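Local coordinates for protein rutinosidase (Aspergillus niger, PDB 6I1A) that is a secreted family 5 glycoside hydrolase, a rutinosidase that cleaves glycosidic bonds and probably also acts as an exo-1,3-beta-glucosidase on beta-glucans, at residues 210-224 and 241-255. Residues are numbered along the deposited sequence; the frame is centred on the assembly and turned at random.
Sequences ALTDHGAAWVLKYIR and FQGSFKYPQYWEGDF. With EDO (1,2-ethanediol), chain H; EDO (1,2-ethanediol), chain P.
Val219 and Ile223 of helix 213-233 pack on Phe241, at the end of strand 239-241, in a largely buried contact between an outer helix of the barrel and the strand that follows it, together with the loop and short helix 248-252 beyond. Ile223 CG1 sits over one face of the Phe241 ring, a CH-pi contact 3.8 Å from the centroid. With its CG anti to the backbone N (chi1 -179°), Phe241 reaches toward the helix, and its CZ lies over the centre of the Trp251 indole. Tyr250 CD2 covers the opposite face, so the indole is sandwiched; Trp251 NE1 donates a 3.0 Å hydrogen bond to Gly243 O, on a lone pair in the carbonyl plane. The far rim of the indole meets the helix, Trp251 CH2 standing 3.7 Å from Ala216 CB, while Leu211 CD2 touches CZ2 from the edge.

Polar bonds close both ends. At the helix start, Tyr250 OH donates to Asp213 OD1 over 2.6 Å, on the anti side of a carboxylate nearly coplanar with the phenol ring. Lys246 folds at chi2 and chi3, placing NZ 2.9 Å from Leu211 O, nearly in line with that C=O bond, as a hydrogen bond donor; NZ also hydrogen-bonds to Pro208 O and forms a salt bridge with Asp274 of the second subunit. Further along, Arg224 NH1 donates a 2.9 Å hydrogen bond to a lone pair of Asp254 O, while Leu220 CD2 lies over one guanidinium face. Two waters bridge Arg224 and Asp254. Such packing is characteristic of the beta/alpha (TIM) barrel of family 5 glycoside hydrolases, where outer helices pack on the strands and following loops.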
loop_
_atom_site.group_PDB
_atom_site.type_symbol
_atom_site.label_atom_id
_atom_site.label_comp_id
_atom_site.label_asym_id
_atom_site.label_seq_id
_atom_site.Cartn_x
_atom_site.Cartn_y
_atom_site.Cartn_z
ATOM N N ALA A 210 -1.845 5.569 -8.915
ATOM C CA ALA A 210 -2.882 6.417 -9.545
ATOM C C ALA A 210 -2.245 7.414 -10.511
ATOM O O ALA A 210 -2.992 7.947 -11.357
ATOM C CB ALA A 210 -3.611 7.151 -8.478
ATOM N N LEU A 211 -0.962 7.643 -10.465
ATOM C CA LEU A 211 -0.262 8.640 -11.324
ATOM C C LEU A 211 0.968 7.995 -11.934
ATOM O O LEU A 211 1.861 7.552 -11.166
ATOM C CB LEU A 211 0.046 9.888 -10.491
ATOM C CG LEU A 211 0.720 11.061 -11.244
ATOM C CD1 LEU A 211 -0.259 11.683 -12.269
ATOM C CD2 LEU A 211 1.211 12.118 -10.272
ATOM N N THR A 212 1.005 7.925 -13.251
ATOM C CA THR A 212 2.178 7.383 -13.983
ATOM C C THR A 212 3.325 8.392 -14.004
ATOM O O THR A 212 3.142 9.569 -13.720
ATOM C CB THR A 212 1.851 6.969 -15.418
ATOM O OG1 THR A 212 1.662 8.162 -16.199
ATOM C CG2 THR A 212 0.610 6.119 -15.487
ATOM N N ASP A 213 4.547 7.932 -14.324
ATOM C CA ASP A 213 5.673 8.862 -14.483
ATOM C C ASP A 213 5.387 9.878 -15.588
ATOM O O ASP A 213 5.751 11.061 -15.435
ATOM C CB ASP A 213 6.971 8.093 -14.792
ATOM C CG ASP A 213 7.697 7.534 -13.559
ATOM O OD1 ASP A 213 7.476 7.972 -12.356
ATOM O OD2 ASP A 213 8.523 6.636 -13.790
ATOM N N HIS A 214 4.724 9.474 -16.663
ATOM C CA HIS A 214 4.362 10.396 -17.754
ATOM C C HIS A 214 3.413 11.486 -17.204
ATOM O O HIS A 214 3.609 12.673 -17.478
ATOM C CB HIS A 214 3.687 9.569 -18.844
ATOM C CG HIS A 214 3.427 10.228 -20.138
ATOM N ND1 HIS A 214 2.132 10.336 -20.662
ATOM C CD2 HIS A 214 4.267 10.754 -21.059
ATOM C CE1 HIS A 214 2.200 10.921 -21.851
ATOM N NE2 HIS A 214 3.492 11.238 -22.098
ATOM N N GLY A 215 2.351 11.082 -16.505
ATOM C CA GLY A 215 1.449 12.068 -15.911
ATOM C C GLY A 215 2.155 12.920 -14.900
ATOM O O GLY A 215 1.891 14.120 -14.840
ATOM N N ALA A 216 3.027 12.336 -14.086
ATOM C CA ALA A 216 3.777 13.088 -13.076
ATOM C C ALA A 216 4.670 14.149 -13.712
ATOM O O ALA A 216 4.815 15.272 -13.155
ATOM C CB ALA A 216 4.603 12.167 -12.254
ATOM N N ALA A 217 5.219 13.906 -14.901
ATOM C CA ALA A 217 6.045 14.914 -15.592
ATOM C C ALA A 217 5.176 16.109 -15.981
ATOM O O ALA A 217 5.673 17.259 -15.923
ATOM C CB ALA A 217 6.718 14.286 -16.821
ATOM N N TRP A 218 3.931 15.897 -16.396
ATOM C CA TRP A 218 3.059 17.020 -16.776
ATOM C C TRP A 218 2.713 17.784 -15.493
ATOM O O TRP A 218 2.670 19.005 -15.485
ATOM C CB TRP A 218 1.820 16.535 -17.538
ATOM C CG TRP A 218 1.104 17.653 -18.168
ATOM C CD1 TRP A 218 -0.007 18.290 -17.715
ATOM C CD2 TRP A 218 1.498 18.343 -19.357
ATOM N NE1 TRP A 218 -0.362 19.295 -18.559
ATOM C CE2 TRP A 218 0.544 19.355 -19.587
ATOM C CE3 TRP A 218 2.513 18.150 -20.299
ATOM C CZ2 TRP A 218 0.590 20.215 -20.672
ATOM C CZ3 TRP A 218 2.544 19.003 -21.373
ATOM C CH2 TRP A 218 1.603 20.008 -21.565
ATOM N N VAL A 219 2.385 17.066 -14.412
ATOM C CA VAL A 219 2.098 17.759 -13.146
ATOM C C VAL A 219 3.305 18.608 -12.764
ATOM O O VAL A 219 3.130 19.751 -12.291
ATOM C CB VAL A 219 1.745 16.746 -12.043
ATOM C CG1 VAL A 219 1.698 17.440 -10.697
ATOM C CG2 VAL A 219 0.427 16.050 -12.377
ATOM N N LEU A 220 4.540 18.073 -12.870
ATOM C CA LEU A 220 5.744 18.838 -12.501
ATOM C C LEU A 220 5.918 20.086 -13.365
ATOM O O LEU A 220 6.250 21.139 -12.845
ATOM C CB LEU A 220 6.965 17.926 -12.564
ATOM C CG LEU A 220 8.291 18.591 -12.200
ATOM C CD1 LEU A 220 8.241 19.123 -10.793
ATOM C CD2 LEU A 220 9.419 17.603 -12.350
ATOM N N LYS A 221 5.657 19.976 -14.655
ATOM C CA LYS A 221 5.709 21.142 -15.557
ATOM C C LYS A 221 4.772 22.219 -15.015
ATOM O O LYS A 221 5.106 23.404 -14.980
ATOM C CB LYS A 221 5.326 20.698 -16.977
ATOM C CG LYS A 221 5.203 21.800 -18.000
ATOM C CD LYS A 221 4.580 21.298 -19.306
ATOM C CE LYS A 221 4.144 22.409 -20.245
ATOM N NZ LYS A 221 5.349 23.121 -20.719
ATOM N N TYR A 222 3.556 21.811 -14.631
ATOM C CA TYR A 222 2.546 22.772 -14.147
ATOM C C TYR A 222 2.991 23.377 -12.828
ATOM O O TYR A 222 2.931 24.607 -12.657
ATOM C CB TYR A 222 1.206 22.062 -14.004
ATOM C CG TYR A 222 0.142 22.890 -13.362
ATOM C CD1 TYR A 222 -0.350 24.022 -13.951
ATOM C CD2 TYR A 222 -0.372 22.540 -12.100
ATOM C CE1 TYR A 222 -1.368 24.753 -13.353
ATOM C CE2 TYR A 222 -1.367 23.294 -11.482
ATOM C CZ TYR A 222 -1.882 24.402 -12.111
ATOM O OH TYR A 222 -2.885 25.130 -11.567
ATOM N N ILE A 223 3.410 22.556 -11.866
ATOM C CA ILE A 223 3.793 23.121 -10.548
ATOM C C ILE A 223 5.005 24.064 -10.693
ATOM O O ILE A 223 5.066 25.113 -10.044
ATOM C CB ILE A 223 4.047 22.034 -9.513
ATOM C CG1 ILE A 223 2.795 21.154 -9.294
ATOM C CG2 ILE A 223 4.519 22.685 -8.213
ATOM C CD1 ILE A 223 1.612 21.915 -8.724
ATOM N N ARG A 224 5.945 23.698 -11.519
ATOM C CA ARG A 224 7.104 24.596 -11.776
ATOM C C ARG A 224 6.599 25.908 -12.368
ATOM O O ARG A 224 7.116 26.973 -11.967
ATOM C CB ARG A 224 8.096 23.902 -12.708
ATOM C CG ARG A 224 8.957 22.888 -12.005
ATOM C CD ARG A 224 9.920 22.211 -12.964
ATOM N NE ARG A 224 10.937 21.514 -12.186
ATOM C CZ ARG A 224 11.646 20.484 -12.599
ATOM N NH1 ARG A 224 12.528 19.928 -11.766
ATOM N NH2 ARG A 224 11.518 20.001 -13.841
ATOM N N PHE A 241 1.808 22.041 -2.662
ATOM C CA PHE A 241 1.824 21.027 -3.725
ATOM C C PHE A 241 1.174 19.744 -3.213
ATOM O O PHE A 241 1.745 19.080 -2.317
ATOM C CB PHE A 241 3.249 20.788 -4.201
ATOM C CG PHE A 241 3.387 19.785 -5.308
ATOM C CD1 PHE A 241 2.316 19.419 -6.123
ATOM C CD2 PHE A 241 4.625 19.224 -5.551
ATOM C CE1 PHE A 241 2.469 18.454 -7.119
ATOM C CE2 PHE A 241 4.775 18.287 -6.565
ATOM C CZ PHE A 241 3.712 17.888 -7.333
ATOM N N GLN A 242 -0.002 19.429 -3.762
ATOM C CA GLN A 242 -0.688 18.142 -3.522
ATOM C C GLN A 242 -0.212 17.175 -4.612
ATOM O O GLN A 242 -0.749 17.200 -5.732
ATOM C CB GLN A 242 -2.196 18.367 -3.532
ATOM C CG GLN A 242 -3.003 17.342 -2.769
ATOM C CD GLN A 242 -2.724 15.927 -3.233
ATOM O OE1 GLN A 242 -3.144 15.541 -4.330
ATOM N NE2 GLN A 242 -1.979 15.148 -2.437
ATOM N N GLY A 243 0.843 16.404 -4.313
ATOM C CA GLY A 243 1.486 15.540 -5.303
ATOM C C GLY A 243 0.816 14.198 -5.428
ATOM O O GLY A 243 1.478 13.154 -5.423
ATOM N N SER A 244 -0.497 14.194 -5.610
ATOM C CA SER A 244 -1.281 12.953 -5.771
ATOM C C SER A 244 -1.049 12.109 -4.511
ATOM O O SER A 244 -0.994 12.633 -3.404
ATOM C CB SER A 244 -0.942 12.266 -7.084
ATOM O OG SER A 244 -1.881 11.251 -7.421
ATOM N N PHE A 245 -0.857 10.810 -4.682
ATOM C CA PHE A 245 -0.643 9.855 -3.576
ATOM C C PHE A 245 0.741 9.287 -3.692
ATOM O O PHE A 245 1.001 8.239 -3.091
ATOM C CB PHE A 245 -1.741 8.791 -3.574
ATOM C CG PHE A 245 -3.130 9.369 -3.588
ATOM C CD1 PHE A 245 -3.675 9.920 -2.425
ATOM C CD2 PHE A 245 -3.839 9.434 -4.758
ATOM C CE1 PHE A 245 -4.953 10.494 -2.482
ATOM C CE2 PHE A 245 -5.090 10.000 -4.819
ATOM C CZ PHE A 245 -5.639 10.532 -3.692
ATOM N N LYS A 246 1.669 9.968 -4.363
ATOM C CA LYS A 246 3.103 9.613 -4.306
ATOM C C LYS A 246 3.628 9.964 -2.921
ATOM O O LYS A 246 3.152 10.955 -2.264
ATOM C CB LYS A 246 3.892 10.446 -5.324
ATOM C CG LYS A 246 3.431 10.266 -6.709
ATOM C CD LYS A 246 3.533 8.894 -7.208
ATOM C CE LYS A 246 3.784 8.734 -8.682
ATOM N NZ LYS A 246 3.844 7.278 -9.026
ATOM N N TYR A 247 4.601 9.228 -2.457
ATOM C CA TYR A 247 5.318 9.668 -1.231
ATOM C C TYR A 247 5.990 11.003 -1.516
ATOM O O TYR A 247 6.426 11.237 -2.635
ATOM C CB TYR A 247 6.263 8.546 -0.865
ATOM C CG TYR A 247 5.460 7.292 -0.602
ATOM C CD1 TYR A 247 4.092 7.366 -0.273
ATOM C CD2 TYR A 247 5.953 6.077 -0.951
ATOM C CE1 TYR A 247 3.306 6.216 -0.149
ATOM C CE2 TYR A 247 5.209 4.921 -0.772
ATOM C CZ TYR A 247 3.893 4.978 -0.366
ATOM O OH TYR A 247 3.177 3.800 -0.313
ATOM N N PRO A 248 6.053 11.955 -0.543
ATOM C CA PRO A 248 6.720 13.225 -0.776
ATOM C C PRO A 248 8.124 13.016 -1.325
ATOM O O PRO A 248 8.571 13.828 -2.135
ATOM C CB PRO A 248 6.720 13.906 0.610
ATOM C CG PRO A 248 5.488 13.312 1.294
ATOM C CD PRO A 248 5.420 11.901 0.792
ATOM N N GLN A 249 8.839 11.972 -0.865
ATOM C CA GLN A 249 10.186 11.632 -1.336
ATOM C C GLN A 249 10.255 11.568 -2.859
ATOM O O GLN A 249 11.293 11.842 -3.465
ATOM C CB GLN A 249 10.628 10.261 -0.771
ATOM C CG GLN A 249 10.303 9.995 0.715
ATOM C CD GLN A 249 8.921 9.603 1.183
ATOM O OE1 GLN A 249 8.101 10.427 1.574
ATOM N NE2 GLN A 249 8.683 8.317 1.492
ATOM N N TYR A 250 9.157 11.169 -3.530
ATOM C CA TYR A 250 9.106 11.055 -4.988
ATOM C C TYR A 250 9.393 12.389 -5.630
ATOM O O TYR A 250 9.982 12.429 -6.738
ATOM C CB TYR A 250 7.740 10.534 -5.445
ATOM C CG TYR A 250 7.535 10.413 -6.921
ATOM C CD1 TYR A 250 7.822 9.246 -7.587
ATOM C CD2 TYR A 250 6.942 11.439 -7.673
ATOM C CE1 TYR A 250 7.635 9.132 -8.951
ATOM C CE2 TYR A 250 6.699 11.313 -9.009
ATOM C CZ TYR A 250 7.093 10.179 -9.669
ATOM O OH TYR A 250 6.817 10.099 -10.984
ATOM N N TRP A 251 8.899 13.477 -5.029
ATOM C CA TRP A 251 8.962 14.812 -5.650
ATOM C C TRP A 251 10.123 15.657 -5.105
ATOM O O TRP A 251 10.425 16.684 -5.668
ATOM C CB TRP A 251 7.656 15.593 -5.381
ATOM C CG TRP A 251 6.395 14.924 -5.823
ATOM C CD1 TRP A 251 5.453 14.316 -5.052
ATOM C CD2 TRP A 251 5.854 14.939 -7.152
ATOM N NE1 TRP A 251 4.398 13.884 -5.831
ATOM C CE2 TRP A 251 4.612 14.279 -7.117
ATOM C CE3 TRP A 251 6.372 15.398 -8.373
ATOM C CZ2 TRP A 251 3.839 14.104 -8.255
ATOM C CZ3 TRP A 251 5.585 15.228 -9.489
ATOM C CH2 TRP A 251 4.347 14.599 -9.437
ATOM N N GLU A 252 10.686 15.270 -3.973
ATOM C CA GLU A 252 11.721 16.089 -3.251
ATOM C C GLU A 252 12.882 16.540 -4.147
ATOM O O GLU A 252 13.273 17.742 -4.001
ATOM C CB GLU A 252 12.309 15.277 -2.080
ATOM C CG GLU A 252 11.418 15.337 -0.895
ATOM C CD GLU A 252 11.959 14.534 0.279
ATOM O OE1 GLU A 252 13.106 14.096 0.212
ATOM O OE2 GLU A 252 11.234 14.435 1.254
ATOM N N GLY A 253 13.393 15.627 -4.961
ATOM C CA GLY A 253 14.543 15.885 -5.829
ATOM C C GLY A 253 14.206 16.859 -6.912
ATOM O O GLY A 253 15.145 17.363 -7.582
ATOM N N ASP A 254 12.945 17.228 -7.131
ATOM C CA ASP A 254 12.562 18.095 -8.275
ATOM C C ASP A 254 12.580 19.581 -7.951
ATOM O O ASP A 254 12.388 20.386 -8.867
ATOM C CB ASP A 254 11.134 17.751 -8.746
ATOM C CG ASP A 254 11.018 16.360 -9.331
ATOM O OD1 ASP A 254 12.002 15.913 -10.016
ATOM O OD2 ASP A 254 9.941 15.737 -9.160
ATOM N N PHE A 255 12.771 19.976 -6.678
ATOM C CA PHE A 255 12.765 21.361 -6.245
ATOM C C PHE A 255 13.956 21.631 -5.346
ATOM O O PHE A 255 14.258 20.843 -4.468
ATOM C CB PHE A 255 11.494 21.670 -5.440
ATOM C CG PHE A 255 10.240 21.352 -6.198
ATOM C CD1 PHE A 255 9.656 20.122 -6.087
ATOM C CD2 PHE A 255 9.649 22.318 -6.993
ATOM C CE1 PHE A 255 8.495 19.841 -6.793
ATOM C CE2 PHE A 255 8.475 22.034 -7.659
ATOM C CZ PHE A 255 7.920 20.798 -7.558
HETATM C C1 EDO H . 3.531 14.359 -1.850
HETATM O O1 EDO H . 3.531 13.404 -2.865
HETATM C C2 EDO H . 2.136 14.609 -1.454
HETATM O O2 EDO H . 1.796 15.892 -1.665
HETATM C C1 EDO P . 8.247 4.524 2.321
HETATM O O1 EDO P . 8.747 5.498 3.272
HETATM C C2 EDO P . 9.157 4.485 1.148
HETATM O O2 EDO P . 9.717 5.760 0.806
HETATM O O HOH W 1 5.751 6.642 -11.036
HETATM O O HOH W 2 11.957 22.915 -9.798
HETATM O O HOH W 3 13.628 17.327 -11.877
#